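Local coordinates for DNA gyrase, B subunit, truncated (Myxococcus xanthus, PDB 3CWV), which probably catalyses the ATP-dependent breakage, passage and rejoining of double-stranded DNA, as the ATP-binding B subunit of a type II topoisomerase, at residues 13-18 / 106-111; 52-57 / 66-71; 121-126 / 136-141; 222-227 / 243-248. All coordinates share one frame; numbering follows the deposited sequence.

Contact 1: residues 13-18 / 106-111; sequences ENVRKR and LALSSR
Arg-16 NH1 donates to Ala-107 O at 3.0 Å, with 161° at the hydrogen; the oxygen lies at the edge of the guanidinium, near its plane, and the donor lies in the carbonyl plane. The arginine chain bends at CG-CD (chi3 63°), which folds the guanidinium over beside this carbonyl, and CG packs against the same oxygen at 3.3 Å. Arginine suits the place because its long arm can serve two partners: NH2 forms a salt bridge with Asp-160 while NH1 reaches the backbone. The rest of the contact is apolar. Val-15 CG1, anti to the backbone N (chi1 175°), rests on Ala-107 CB at 3.8 Å and on Leu-108 CD2 at 3.7 Å, the valine and leucine side chains meeting at about a right angle. Alanine is small enough to let the helix 11-17 come close, and Leu-108 fills the space beside it. A leucine in place of Arg-16 would probably leave Ala-107 O without this donor and Asp-160 without its countercharge. Because Ala-107 ends the helix 102-107, the arginine's positive charge lies at the helix's C-terminal end, where it probably offsets the partial negative charge of the carbonyls there.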
loop_
_atom_site.group_PDB
_atom_site.type_symbol
_atom_site.label_atom_id
_atom_site.label_comp_id
_atom_site.label_asym_id
_atom_site.label_seq_id
_atom_site.Cartn_x
_atom_site.Cartn_y
_atom_site.Cartn_z
ATOM N N GLU A 13 23.746 8.345 -9.371
ATOM C CA GLU A 13 25.083 8.020 -8.872
ATOM C C GLU A 13 25.187 8.172 -7.363
ATOM O O GLU A 13 25.870 7.381 -6.719
ATOM C CB GLU A 13 26.170 8.816 -9.621
ATOM C CG GLU A 13 26.482 8.241 -11.002
ATOM C CD GLU A 13 26.851 6.751 -10.972
ATOM O OE1 GLU A 13 27.601 6.320 -10.068
ATOM O OE2 GLU A 13 26.404 6.002 -11.868
ATOM N N ASN A 14 24.471 9.141 -6.799
ATOM C CA ASN A 14 24.320 9.289 -5.348
ATOM C C ASN A 14 23.672 8.082 -4.710
ATOM O O ASN A 14 24.108 7.615 -3.656
ATOM C CB ASN A 14 23.462 10.502 -4.997
ATOM C CG ASN A 14 24.207 11.817 -5.182
ATOM O OD1 ASN A 14 25.380 11.839 -5.574
ATOM N ND2 ASN A 14 23.521 12.918 -4.904
ATOM N N VAL A 15 22.618 7.574 -5.337
ATOM C CA VAL A 15 21.961 6.362 -4.831
ATOM C C VAL A 15 22.883 5.150 -4.938
ATOM O O VAL A 15 22.968 4.347 -4.002
ATOM C CB VAL A 15 20.624 6.087 -5.582
ATOM C CG1 VAL A 15 20.013 4.770 -5.137
ATOM C CG2 VAL A 15 19.627 7.231 -5.312
ATOM N N ARG A 16 23.547 5.000 -6.089
ATOM C CA ARG A 16 24.431 3.835 -6.293
ATOM C C ARG A 16 25.647 3.869 -5.354
ATOM O O ARG A 16 26.223 2.822 -5.067
ATOM C CB ARG A 16 24.928 3.757 -7.728
ATOM C CG ARG A 16 23.788 3.415 -8.726
ATOM C CD ARG A 16 24.336 3.161 -10.145
ATOM N NE ARG A 16 25.247 2.009 -10.238
ATOM C CZ ARG A 16 24.919 0.752 -10.504
ATOM N NH1 ARG A 16 23.642 0.354 -10.633
ATOM N NH2 ARG A 16 25.898 -0.155 -10.571
ATOM N N LYS A 17 26.031 5.060 -4.919
ATOM C CA LYS A 17 27.207 5.204 -4.038
ATOM C C LYS A 17 26.939 4.721 -2.617
ATOM O O LYS A 17 27.814 4.132 -1.983
ATOM C CB LYS A 17 27.702 6.639 -4.026
ATOM C CG LYS A 17 29.195 6.738 -3.551
ATOM C CD LYS A 17 29.490 8.081 -2.975
ATOM C CE LYS A 17 30.943 8.109 -2.392
ATOM N NZ LYS A 17 31.261 9.546 -2.176
ATOM N N ARG A 18 25.723 4.945 -2.120
ATOM C CA ARG A 18 25.337 4.483 -0.778
ATOM C C ARG A 18 23.939 3.839 -0.792
ATOM O O ARG A 18 23.006 4.381 -0.222
ATOM C CB ARG A 18 25.390 5.656 0.223
ATOM C CG ARG A 18 26.675 6.465 0.123
ATOM C CD ARG A 18 26.911 7.316 1.359
ATOM N NE ARG A 18 27.537 6.525 2.421
ATOM C CZ ARG A 18 27.944 7.026 3.578
ATOM N NH1 ARG A 18 27.793 8.322 3.832
ATOM N NH2 ARG A 18 28.503 6.226 4.473
ATOM N N LEU A 106 15.261 1.850 -10.041
ATOM C CA LEU A 106 15.965 1.952 -11.322
ATOM C C LEU A 106 17.464 2.152 -11.121
ATOM O O LEU A 106 18.270 1.464 -11.767
ATOM C CB LEU A 106 15.431 3.146 -12.140
ATOM C CG LEU A 106 13.948 3.089 -12.526
ATOM C CD1 LEU A 106 13.552 4.389 -13.291
ATOM C CD2 LEU A 106 13.642 1.857 -13.321
ATOM N N ALA A 107 17.849 3.075 -10.232
ATOM C CA ALA A 107 19.283 3.325 -9.983
ATOM C C ALA A 107 20.026 2.051 -9.578
ATOM O O ALA A 107 21.190 1.857 -9.947
ATOM C CB ALA A 107 19.497 4.410 -8.850
ATOM N N LEU A 108 19.370 1.216 -8.779
ATOM C CA LEU A 108 20.018 0.017 -8.213
ATOM C C LEU A 108 19.798 -1.261 -9.024
ATOM O O LEU A 108 19.885 -2.373 -8.486
ATOM C CB LEU A 108 19.579 -0.195 -6.750
ATOM C CG LEU A 108 19.928 1.005 -5.835
ATOM C CD1 LEU A 108 19.471 0.777 -4.402
ATOM C CD2 LEU A 108 21.433 1.405 -5.905
ATOM N N SER A 109 19.471 -1.091 -10.308
ATOM C CA SER A 109 19.384 -2.200 -11.245
ATOM C C SER A 109 20.665 -2.235 -12.101
ATOM O O SER A 109 21.314 -1.215 -12.271
ATOM C CB SER A 109 18.120 -2.070 -12.135
ATOM O OG SER A 109 18.209 -0.881 -12.938
ATOM N N SER A 110 21.064 -3.419 -12.589
ATOM C CA SER A 110 22.148 -3.483 -13.583
ATOM C C SER A 110 21.564 -3.183 -14.957
ATOM O O SER A 110 22.254 -2.698 -15.837
ATOM C CB SER A 110 22.815 -4.864 -13.614
ATOM O OG SER A 110 21.875 -5.885 -13.801
ATOM N N ARG A 111 20.287 -3.479 -15.119
ATOM C CA ARG A 111 19.607 -3.153 -16.378
ATOM C C ARG A 111 18.135 -3.018 -16.138
ATOM O O ARG A 111 17.593 -3.673 -15.256
ATOM C CB ARG A 111 19.830 -4.260 -17.429
ATOM C CG ARG A 111 19.489 -5.664 -16.990
ATOM C CD ARG A 111 20.167 -6.667 -17.962
ATOM N NE ARG A 111 19.939 -8.071 -17.619
ATOM C CZ ARG A 111 20.564 -8.732 -16.645
ATOM N NH1 ARG A 111 21.421 -8.104 -15.850
ATOM N NH2 ARG A 111 20.301 -10.020 -16.451
#

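Contact 2: residues 52-57 / 66-71; sequences RDVVLE and LFCTSR
Strands 53-57 and 66-70 run antiparallel, 171° apart with axes 4.7 Å from each other at closest, and Val-55 and Phe-67 form a hydrogen-bonded pair with N-to-O distances of 2.8 Å both ways. On the face that carries Val-54, Leu-66 and Cys-68, Val-54 CG1 presses on Leu-66 CD1 at 3.5 Å; branched apolar chains suit this buried face, where Val-54 and Cys-68 touch Ala-42 of helix 28-47 and Leu-66 touches Leu-38 and Leu-39. At the hairpin's open end the chemistry becomes polar. Thr-69 holds OG1 between its backbone N and carbonyl carbon (chi1 54°), from where it donates to the anti lone pair of Asp-53 OD2 at 3.0 Å; threonine suits because its CG2 also packs on Asp-53. A water donates to that same hydroxyl oxygen and accepts from Arg-71 NH2 at 2.9 Å, lying at the guanidinium edge, in its plane. Beyond it the guanidinium groups of Arg-52 and Arg-71 stack flat, planes 5° and centres 3.8 Å apart. Two like charges face to face should cost energy, but flat stacking leaves every N-H pointing outward: Arg-71 NH1 bonds to Gly-49 O, and solvent near the exposed Arg-52 probably screens the rest.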
loop_
_atom_site.group_PDB
_atom_site.type_symbol
_atom_site.label_atom_id
_atom_site.label_comp_id
_atom_site.label_asym_id
_atom_site.label_seq_id
_atom_site.Cartn_x
_atom_site.Cartn_y
_atom_site.Cartn_z
ATOM N N ARG A 52 -6.385 1.346 -12.623
ATOM C CA ARG A 52 -7.372 0.303 -12.382
ATOM C C ARG A 52 -6.786 -1.107 -12.339
ATOM O O ARG A 52 -7.465 -2.024 -11.879
ATOM C CB ARG A 52 -8.450 0.337 -13.467
ATOM C CG ARG A 52 -9.291 1.639 -13.434
ATOM C CD ARG A 52 -10.244 1.694 -14.637
ATOM N NE ARG A 52 -10.929 2.989 -14.700
ATOM C CZ ARG A 52 -11.331 3.581 -15.823
ATOM N NH1 ARG A 52 -11.114 3.005 -17.001
ATOM N NH2 ARG A 52 -11.944 4.760 -15.766
ATOM N N ASP A 53 -5.573 -1.288 -12.871
ATOM C CA ASP A 53 -4.942 -2.629 -12.968
ATOM C C ASP A 53 -3.448 -2.533 -12.685
ATOM O O ASP A 53 -2.779 -1.622 -13.184
ATOM C CB ASP A 53 -5.115 -3.278 -14.348
ATOM C CG ASP A 53 -6.540 -3.232 -14.847
ATOM O OD1 ASP A 53 -7.244 -4.244 -14.708
ATOM O OD2 ASP A 53 -6.949 -2.168 -15.358
ATOM N N VAL A 54 -2.939 -3.489 -11.901
ATOM C CA VAL A 54 -1.513 -3.600 -11.580
ATOM C C VAL A 54 -1.142 -5.074 -11.694
ATOM O O VAL A 54 -1.823 -5.930 -11.104
ATOM C CB VAL A 54 -1.229 -3.154 -10.100
ATOM C CG1 VAL A 54 0.270 -3.345 -9.748
ATOM C CG2 VAL A 54 -1.652 -1.730 -9.872
ATOM N N VAL A 55 -0.092 -5.375 -12.452
ATOM C CA VAL A 55 0.429 -6.743 -12.585
ATOM C C VAL A 55 1.902 -6.799 -12.172
ATOM O O VAL A 55 2.735 -6.101 -12.740
ATOM C CB VAL A 55 0.344 -7.232 -14.020
ATOM C CG1 VAL A 55 0.749 -8.735 -14.109
ATOM C CG2 VAL A 55 -1.086 -7.037 -14.544
ATOM N N LEU A 56 2.211 -7.654 -11.202
ATOM C CA LEU A 56 3.578 -7.876 -10.759
ATOM C C LEU A 56 4.018 -9.260 -11.246
ATOM O O LEU A 56 3.321 -10.277 -11.062
ATOM C CB LEU A 56 3.677 -7.775 -9.231
ATOM C CG LEU A 56 5.068 -8.065 -8.667
ATOM C CD1 LEU A 56 6.019 -6.931 -9.110
ATOM C CD2 LEU A 56 5.082 -8.190 -7.144
ATOM N N GLU A 57 5.184 -9.305 -11.857
ATOM C CA GLU A 57 5.654 -10.540 -12.469
ATOM C C GLU A 57 7.076 -10.815 -12.002
ATOM O O GLU A 57 7.955 -9.947 -12.072
ATOM C CB GLU A 57 5.593 -10.367 -13.978
ATOM C CG GLU A 57 5.781 -11.571 -14.810
ATOM C CD GLU A 57 5.483 -11.246 -16.267
ATOM O OE1 GLU A 57 6.443 -11.022 -17.041
ATOM O OE2 GLU A 57 4.284 -11.175 -16.622
ATOM N N LEU A 66 6.691 -4.744 -13.278
ATOM C CA LEU A 66 5.393 -4.253 -12.810
ATOM C C LEU A 66 4.753 -3.510 -13.977
ATOM O O LEU A 66 5.421 -2.676 -14.600
ATOM C CB LEU A 66 5.580 -3.305 -11.613
ATOM C CG LEU A 66 4.239 -2.732 -11.093
ATOM C CD1 LEU A 66 3.794 -3.448 -9.886
ATOM C CD2 LEU A 66 4.339 -1.260 -10.845
ATOM N N PHE A 67 3.507 -3.864 -14.303
ATOM C CA PHE A 67 2.718 -3.126 -15.290
ATOM C C PHE A 67 1.513 -2.479 -14.623
ATOM O O PHE A 67 0.883 -3.085 -13.753
ATOM C CB PHE A 67 2.264 -4.039 -16.441
ATOM C CG PHE A 67 1.283 -3.371 -17.383
ATOM C CD1 PHE A 67 1.737 -2.579 -18.421
ATOM C CD2 PHE A 67 -0.090 -3.510 -17.192
ATOM C CE1 PHE A 67 0.842 -1.927 -19.275
ATOM C CE2 PHE A 67 -0.994 -2.869 -18.040
ATOM C CZ PHE A 67 -0.527 -2.083 -19.086
ATOM N N CYS A 68 1.193 -1.248 -15.045
ATOM C CA CYS A 68 0.044 -0.510 -14.531
ATOM C C CYS A 68 -0.718 0.091 -15.704
ATOM O O CYS A 68 -0.086 0.618 -16.600
ATOM C CB CYS A 68 0.528 0.662 -13.694
ATOM S SG CYS A 68 1.236 0.203 -12.147
ATOM N N THR A 69 -2.047 0.013 -15.688
ATOM C CA THR A 69 -2.864 0.721 -16.673
ATOM C C THR A 69 -3.013 2.137 -16.189
ATOM O O THR A 69 -2.775 2.434 -15.017
ATOM C CB THR A 69 -4.277 0.075 -16.846
ATOM O OG1 THR A 69 -4.916 -0.029 -15.566
ATOM C CG2 THR A 69 -4.154 -1.324 -17.476
ATOM N N SER A 70 -3.414 3.029 -17.084
ATOM C CA SER A 70 -3.409 4.451 -16.771
ATOM C C SER A 70 -4.251 5.177 -17.803
ATOM O O SER A 70 -4.472 4.651 -18.904
ATOM C CB SER A 70 -1.967 4.988 -16.832
ATOM O OG SER A 70 -1.900 6.345 -16.380
ATOM N N ARG A 71 -4.722 6.371 -17.451
ATOM C CA ARG A 71 -5.281 7.273 -18.466
ATOM C C ARG A 71 -4.400 8.506 -18.588
ATOM O O ARG A 71 -4.662 9.372 -19.406
ATOM C CB ARG A 71 -6.708 7.705 -18.104
ATOM C CG ARG A 71 -7.813 6.716 -18.493
ATOM C CD ARG A 71 -8.855 6.649 -17.374
ATOM N NE ARG A 71 -8.363 5.758 -16.325
ATOM C CZ ARG A 71 -8.493 5.951 -15.016
ATOM N NH1 ARG A 71 -9.104 7.029 -14.544
ATOM N NH2 ARG A 71 -7.984 5.059 -14.175
HETATM O O HOH W 1 -6.408 2.865 -15.249
#

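Contact 3: residues 121-126 / 136-141; sequences RQWRVM and GAAVTP
Trp-123 lies with one face against the backbone of the partner strand: Ala-137 C sits 3.6 Å above the middle of the indole, and Ala-138 N is 3.4 Å from CZ3 toward the rim. A wide flat ring suits this place because a peptide plane is what it covers; Ala-138 adds only its CB, 3.9 Å from CZ3. Gly-136 has to be glycine, since a CB would run into Arg-124 O and Trp-123 NE1, and the backbone angles also disfavour one. On the opposite face of the hairpin Val-139 wedges between two long side chains: its CB is 3.6 Å from Gln-122 CD, and its CG2 meets Arg-124 CB at 3.5 Å and lies over one face of the guanidinium.

Backbone bonds set this register, with Arg-124 N to Ala-137 O at 2.9 Å and Ala-137 N to Arg-124 O at 2.8 Å. A water joins Gln-122 N to Val-139 O. Further out, Trp-123 NE1 bonds to Glu-135 O; Gln-122 OE1 accepts from Glu-143 N and its NE2 bonds to Asp-115, and Arg-124 makes salt bridges from NE to that aspartate and from NH2 to Glu-143, which hold these flat groups in position.

Strand 131-139 is one edge strand of the eight-stranded sheet, and strand 121-128 joins it to strand 109-118, while Trp-123 and Val-125 turn to Ala-75 and Val-79 of helix 75-82.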
loop_
_atom_site.group_PDB
_atom_site.type_symbol
_atom_site.label_atom_id
_atom_site.label_comp_id
_atom_site.label_asym_id
_atom_site.label_seq_id
_atom_site.Cartn_x
_atom_site.Cartn_y
_atom_site.Cartn_z
ATOM N N ARG A 121 0.304 4.064 -29.668
ATOM C CA ARG A 121 1.727 3.908 -29.902
ATOM C C ARG A 121 2.447 3.533 -28.590
ATOM O O ARG A 121 1.899 3.700 -27.503
ATOM C CB ARG A 121 2.327 5.198 -30.476
ATOM C CG ARG A 121 1.870 5.555 -31.915
ATOM C CD ARG A 121 2.599 6.778 -32.441
ATOM N NE ARG A 121 2.463 7.914 -31.525
ATOM C CZ ARG A 121 1.451 8.779 -31.545
ATOM N NH1 ARG A 121 1.414 9.773 -30.663
ATOM N NH2 ARG A 121 0.473 8.655 -32.440
ATOM N N GLN A 122 3.661 3.033 -28.738
ATOM C CA GLN A 122 4.482 2.543 -27.637
ATOM C C GLN A 122 5.891 3.150 -27.705
ATOM O O GLN A 122 6.517 3.242 -28.782
ATOM C CB GLN A 122 4.539 1.004 -27.710
ATOM C CG GLN A 122 5.386 0.314 -26.628
ATOM C CD GLN A 122 5.430 -1.182 -26.776
ATOM O OE1 GLN A 122 4.744 -1.761 -27.631
ATOM N NE2 GLN A 122 6.240 -1.842 -25.937
ATOM N N TRP A 123 6.407 3.544 -26.543
ATOM C CA TRP A 123 7.755 4.075 -26.446
ATOM C C TRP A 123 8.526 3.225 -25.439
ATOM O O TRP A 123 7.941 2.773 -24.463
ATOM C CB TRP A 123 7.686 5.518 -25.946
ATOM C CG TRP A 123 8.972 6.240 -26.108
ATOM C CD1 TRP A 123 9.946 6.462 -25.147
ATOM C CD2 TRP A 123 9.454 6.826 -27.321
ATOM N NE1 TRP A 123 11.005 7.148 -25.716
ATOM C CE2 TRP A 123 10.723 7.378 -27.046
ATOM C CE3 TRP A 123 8.923 6.940 -28.621
ATOM C CZ2 TRP A 123 11.476 8.046 -28.026
ATOM C CZ3 TRP A 123 9.676 7.588 -29.601
ATOM C CH2 TRP A 123 10.939 8.139 -29.295
ATOM N N ARG A 124 9.823 3.051 -25.667
ATOM C CA ARG A 124 10.662 2.185 -24.834
ATOM C C ARG A 124 11.962 2.893 -24.431
ATOM O O ARG A 124 12.688 3.398 -25.299
ATOM C CB ARG A 124 10.991 0.886 -25.585
ATOM C CG ARG A 124 11.846 -0.145 -24.776
ATOM C CD ARG A 124 12.011 -1.435 -25.580
ATOM N NE ARG A 124 10.732 -2.142 -25.651
ATOM C CZ ARG A 124 10.442 -3.133 -26.479
ATOM N NH1 ARG A 124 11.332 -3.553 -27.363
ATOM N NH2 ARG A 124 9.238 -3.677 -26.440
ATOM N N VAL A 125 12.281 2.864 -23.130
ATOM C CA VAL A 125 13.523 3.434 -22.589
ATOM C C VAL A 125 14.335 2.301 -21.947
ATOM O O VAL A 125 13.807 1.593 -21.097
ATOM C CB VAL A 125 13.220 4.467 -21.472
ATOM C CG1 VAL A 125 14.558 5.102 -20.898
ATOM C CG2 VAL A 125 12.231 5.529 -21.965
ATOM N N MET A 126 15.577 2.113 -22.390
ATOM C CA MET A 126 16.446 1.068 -21.849
ATOM C C MET A 126 17.282 1.695 -20.752
ATOM O O MET A 126 17.555 2.893 -20.792
ATOM C CB MET A 126 17.378 0.476 -22.936
ATOM C CG MET A 126 16.597 -0.277 -24.116
ATOM S SD MET A 126 15.396 -1.511 -23.654
ATOM C CE MET A 126 16.476 -2.714 -22.907
ATOM N N GLY A 136 15.185 7.015 -25.233
ATOM C CA GLY A 136 14.410 5.847 -25.637
ATOM C C GLY A 136 14.124 5.858 -27.129
ATOM O O GLY A 136 14.741 6.624 -27.851
ATOM N N ALA A 137 13.207 5.003 -27.591
ATOM C CA ALA A 137 12.894 4.865 -29.025
ATOM C C ALA A 137 11.528 4.261 -29.160
ATOM O O ALA A 137 11.078 3.578 -28.247
ATOM C CB ALA A 137 13.911 3.962 -29.722
ATOM N N ALA A 138 10.878 4.487 -30.309
ATOM C CA ALA A 138 9.544 3.925 -30.572
ATOM C C ALA A 138 9.631 2.410 -30.698
ATOM O O ALA A 138 10.666 1.869 -31.098
ATOM C CB ALA A 138 8.923 4.534 -31.847
ATOM N N VAL A 139 8.541 1.735 -30.335
ATOM C CA VAL A 139 8.366 0.318 -30.596
ATOM C C VAL A 139 7.313 0.237 -31.700
ATOM O O VAL A 139 6.145 0.552 -31.482
ATOM C CB VAL A 139 7.881 -0.436 -29.341
ATOM C CG1 VAL A 139 7.808 -1.925 -29.601
ATOM C CG2 VAL A 139 8.828 -0.143 -28.149
ATOM N N THR A 140 7.751 -0.154 -32.891
ATOM C CA THR A 140 6.864 -0.248 -34.059
ATOM C C THR A 140 7.071 -1.598 -34.766
ATOM O O THR A 140 8.198 -1.963 -35.107
ATOM C CB THR A 140 7.108 0.916 -35.047
ATOM O OG1 THR A 140 8.457 0.866 -35.511
ATOM C CG2 THR A 140 6.896 2.273 -34.375
ATOM N N PRO A 141 5.986 -2.373 -34.948
ATOM C CA PRO A 141 4.640 -2.018 -34.519
ATOM C C PRO A 141 4.527 -2.190 -32.991
ATOM O O PRO A 141 5.351 -2.873 -32.388
ATOM C CB PRO A 141 3.774 -3.063 -35.230
ATOM C CG PRO A 141 4.662 -4.276 -35.258
ATOM C CD PRO A 141 6.035 -3.720 -35.552
HETATM O O HOH W 2 4.473 2.571 -31.660
#

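Contact 4: residues 222-227 / 243-248; sequences QLHPEP and LQWCED
His-224 reaches across to Gln-244 and Trp-245 of strand 243-245, its CG set between the backbone N and the carbonyl carbon (chi1 49°), a tight setting that turns the imidazole back toward them. From CB the ring begins at CG; next to it CD2 lies 3.6 Å from Gln-244 NE2, with Trp-245 O a little farther away. ND1 donates to Glu-226 O at 2.7 Å, in the ring plane, which ties the ring to the loop two residues on and helps to set its rotation; CE1 meets Leu-243 O at the ring edge. At the tip NE2 accepts from Trp-245 N at 3.1 Å with a nearly straight 173° at the hydrogen, although that N-H comes in tilted from the ring plane. With one nitrogen donating and the other accepting, the ring probably carries its proton on ND1 alone, which is why histidine fits here.

Strand 237-245 pairs with strand 228-234 in the five-stranded sheet of the S5-like transducer domain, and the segment 222-227 is the loop leading from helix 208-217 into that pair. The amide of Gln-244 lies over one face of the imidazole, planes 22° apart, with NE2 above the CE1-NE2 side of the ring. This amide nitrogen donates to His-224 O at 3.2 Å and to Trp-245 O at 3.0 Å, while OE1 faces Pro-227 CG. Leu-223 N reaches that same Trp-245 O at 2.9 Å, from the other face of the carbonyl plane. With a phenylalanine here instead of His-224, Trp-245 N and Glu-226 O would probably lose these partners. On another side His-347 meets the imidazole edge-to-face.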
loop_
_atom_site.group_PDB
_atom_site.type_symbol
_atom_site.label_atom_id
_atom_site.label_comp_id
_atom_site.label_asym_id
_atom_site.label_seq_id
_atom_site.Cartn_x
_atom_site.Cartn_y
_atom_site.Cartn_z
ATOM N N GLN A 222 -16.247 -16.660 13.969
ATOM C CA GLN A 222 -16.701 -15.272 13.920
ATOM C C GLN A 222 -17.975 -15.043 14.748
ATOM O O GLN A 222 -18.942 -15.797 14.621
ATOM C CB GLN A 222 -16.921 -14.842 12.461
ATOM C CG GLN A 222 -15.624 -14.683 11.661
ATOM C CD GLN A 222 -15.837 -14.626 10.165
ATOM O OE1 GLN A 222 -16.928 -14.918 9.666
ATOM N NE2 GLN A 222 -14.786 -14.248 9.430
ATOM N N LEU A 223 -17.976 -13.990 15.571
ATOM C CA LEU A 223 -19.115 -13.672 16.440
ATOM C C LEU A 223 -20.219 -12.900 15.730
ATOM O O LEU A 223 -21.290 -12.660 16.293
ATOM C CB LEU A 223 -18.653 -12.898 17.681
ATOM C CG LEU A 223 -17.744 -13.649 18.649
ATOM C CD1 LEU A 223 -17.396 -12.756 19.827
ATOM C CD2 LEU A 223 -18.406 -14.927 19.131
ATOM N N HIS A 224 -19.942 -12.489 14.502
ATOM C CA HIS A 224 -20.909 -11.807 13.669
ATOM C C HIS A 224 -20.501 -12.062 12.213
ATOM O O HIS A 224 -19.315 -12.241 11.937
ATOM C CB HIS A 224 -20.973 -10.308 14.019
ATOM C CG HIS A 224 -19.633 -9.632 14.103
ATOM N ND1 HIS A 224 -19.158 -8.805 13.108
ATOM C CD2 HIS A 224 -18.688 -9.634 15.072
ATOM C CE1 HIS A 224 -17.970 -8.338 13.453
ATOM N NE2 HIS A 224 -17.662 -8.826 14.642
ATOM N N PRO A 225 -21.484 -12.134 11.293
ATOM C CA PRO A 225 -21.233 -12.566 9.921
ATOM C C PRO A 225 -20.642 -11.513 8.989
ATOM O O PRO A 225 -20.241 -11.855 7.871
ATOM C CB PRO A 225 -22.633 -12.950 9.425
ATOM C CG PRO A 225 -23.540 -12.041 10.180
ATOM C CD PRO A 225 -22.920 -11.865 11.526
ATOM N N GLU A 226 -20.620 -10.253 9.421
ATOM C CA GLU A 226 -20.075 -9.184 8.588
ATOM C C GLU A 226 -19.243 -8.246 9.459
ATOM O O GLU A 226 -19.651 -7.904 10.583
ATOM C CB GLU A 226 -21.213 -8.436 7.876
ATOM C CG GLU A 226 -20.899 -8.005 6.451
ATOM C CD GLU A 226 -20.612 -9.172 5.511
ATOM O OE1 GLU A 226 -21.356 -10.181 5.533
ATOM O OE2 GLU A 226 -19.639 -9.077 4.735
ATOM N N PRO A 227 -18.044 -7.854 8.970
ATOM C CA PRO A 227 -17.237 -6.962 9.792
ATOM C C PRO A 227 -17.926 -5.623 9.987
ATOM O O PRO A 227 -18.755 -5.209 9.155
ATOM C CB PRO A 227 -15.937 -6.806 8.970
ATOM C CG PRO A 227 -15.884 -8.048 8.119
ATOM C CD PRO A 227 -17.343 -8.223 7.723
ATOM N N LEU A 243 -13.593 -3.955 11.641
ATOM C CA LEU A 243 -13.418 -4.671 12.906
ATOM C C LEU A 243 -14.201 -5.993 12.879
ATOM O O LEU A 243 -15.356 -6.035 12.462
ATOM C CB LEU A 243 -13.876 -3.819 14.104
ATOM C CG LEU A 243 -13.199 -2.452 14.318
ATOM C CD1 LEU A 243 -14.036 -1.351 13.679
ATOM C CD2 LEU A 243 -13.061 -2.175 15.808
ATOM N N GLN A 244 -13.574 -7.051 13.360
ATOM C CA GLN A 244 -14.169 -8.377 13.305
ATOM C C GLN A 244 -13.773 -9.148 14.553
ATOM O O GLN A 244 -12.588 -9.412 14.767
ATOM C CB GLN A 244 -13.696 -9.134 12.048
ATOM C CG GLN A 244 -14.210 -10.582 11.974
ATOM C CD GLN A 244 -15.712 -10.630 11.801
ATOM O OE1 GLN A 244 -16.235 -10.160 10.803
ATOM N NE2 GLN A 244 -16.414 -11.164 12.795
ATOM N N TRP A 245 -14.774 -9.492 15.368
ATOM C CA TRP A 245 -14.580 -10.273 16.574
ATOM C C TRP A 245 -14.858 -11.738 16.308
ATOM O O TRP A 245 -15.779 -12.082 15.569
ATOM C CB TRP A 245 -15.496 -9.788 17.693
ATOM C CG TRP A 245 -15.024 -8.551 18.386
ATOM C CD1 TRP A 245 -14.164 -8.478 19.443
ATOM C CD2 TRP A 245 -15.404 -7.210 18.086
ATOM N NE1 TRP A 245 -13.994 -7.174 19.828
ATOM C CE2 TRP A 245 -14.739 -6.372 19.001
ATOM C CE3 TRP A 245 -16.239 -6.632 17.126
ATOM C CZ2 TRP A 245 -14.878 -4.988 18.986
ATOM C CZ3 TRP A 245 -16.380 -5.252 17.116
ATOM C CH2 TRP A 245 -15.699 -4.450 18.039
ATOM N N CYS A 246 -14.034 -12.583 16.914
ATOM C CA CYS A 246 -14.143 -14.025 16.827
ATOM C C CYS A 246 -14.029 -14.534 18.255
ATOM O O CYS A 246 -13.595 -13.799 19.138
ATOM C CB CYS A 246 -13.021 -14.603 15.967
ATOM S SG CYS A 246 -13.027 -14.024 14.249
ATOM N N GLU A 247 -14.413 -15.781 18.502
ATOM C CA GLU A 247 -14.320 -16.279 19.868
ATOM C C GLU A 247 -13.025 -17.033 20.129
ATOM O O GLU A 247 -13.012 -18.257 20.279
ATOM C CB GLU A 247 -15.562 -17.069 20.290
ATOM C CG GLU A 247 -16.014 -18.131 19.328
ATOM C CD GLU A 247 -16.692 -19.288 20.045
ATOM O OE1 GLU A 247 -16.667 -20.428 19.512
ATOM O OE2 GLU A 247 -17.235 -19.047 21.151
ATOM N N ASP A 248 -11.934 -16.275 20.167
ATOM C CA ASP A 248 -10.627 -16.781 20.569
ATOM C C ASP A 248 -9.838 -15.705 21.317
ATOM O O ASP A 248 -10.350 -14.616 21.590
ATOM C CB ASP A 248 -9.834 -17.343 19.380
ATOM C CG ASP A 248 -9.806 -16.404 18.176
ATOM O OD1 ASP A 248 -9.877 -16.911 17.034
ATOM O OD2 ASP A 248 -9.711 -15.169 18.364
#

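In the fold
From the N terminus, helix 11-17 is held against the end of helix 102-107 by contact 1, closing a loop of 87 residues. Inside that loop contact 2 is nested, the hairpin of strands 53-58 and 64-70. After contact 1 closes, strands 109-118 and 121-128 follow, and contact 3 pairs the latter with strand 131-139. All three reach the same eight-stranded sheet, with contact 2 and contact 3 centred about 18 Å apart. None of the contacts cross. Contact 4 comes last in series, joining a loop to strand 237-245; it lies in the second sheet, about 52 Å centre to centre from contact 3.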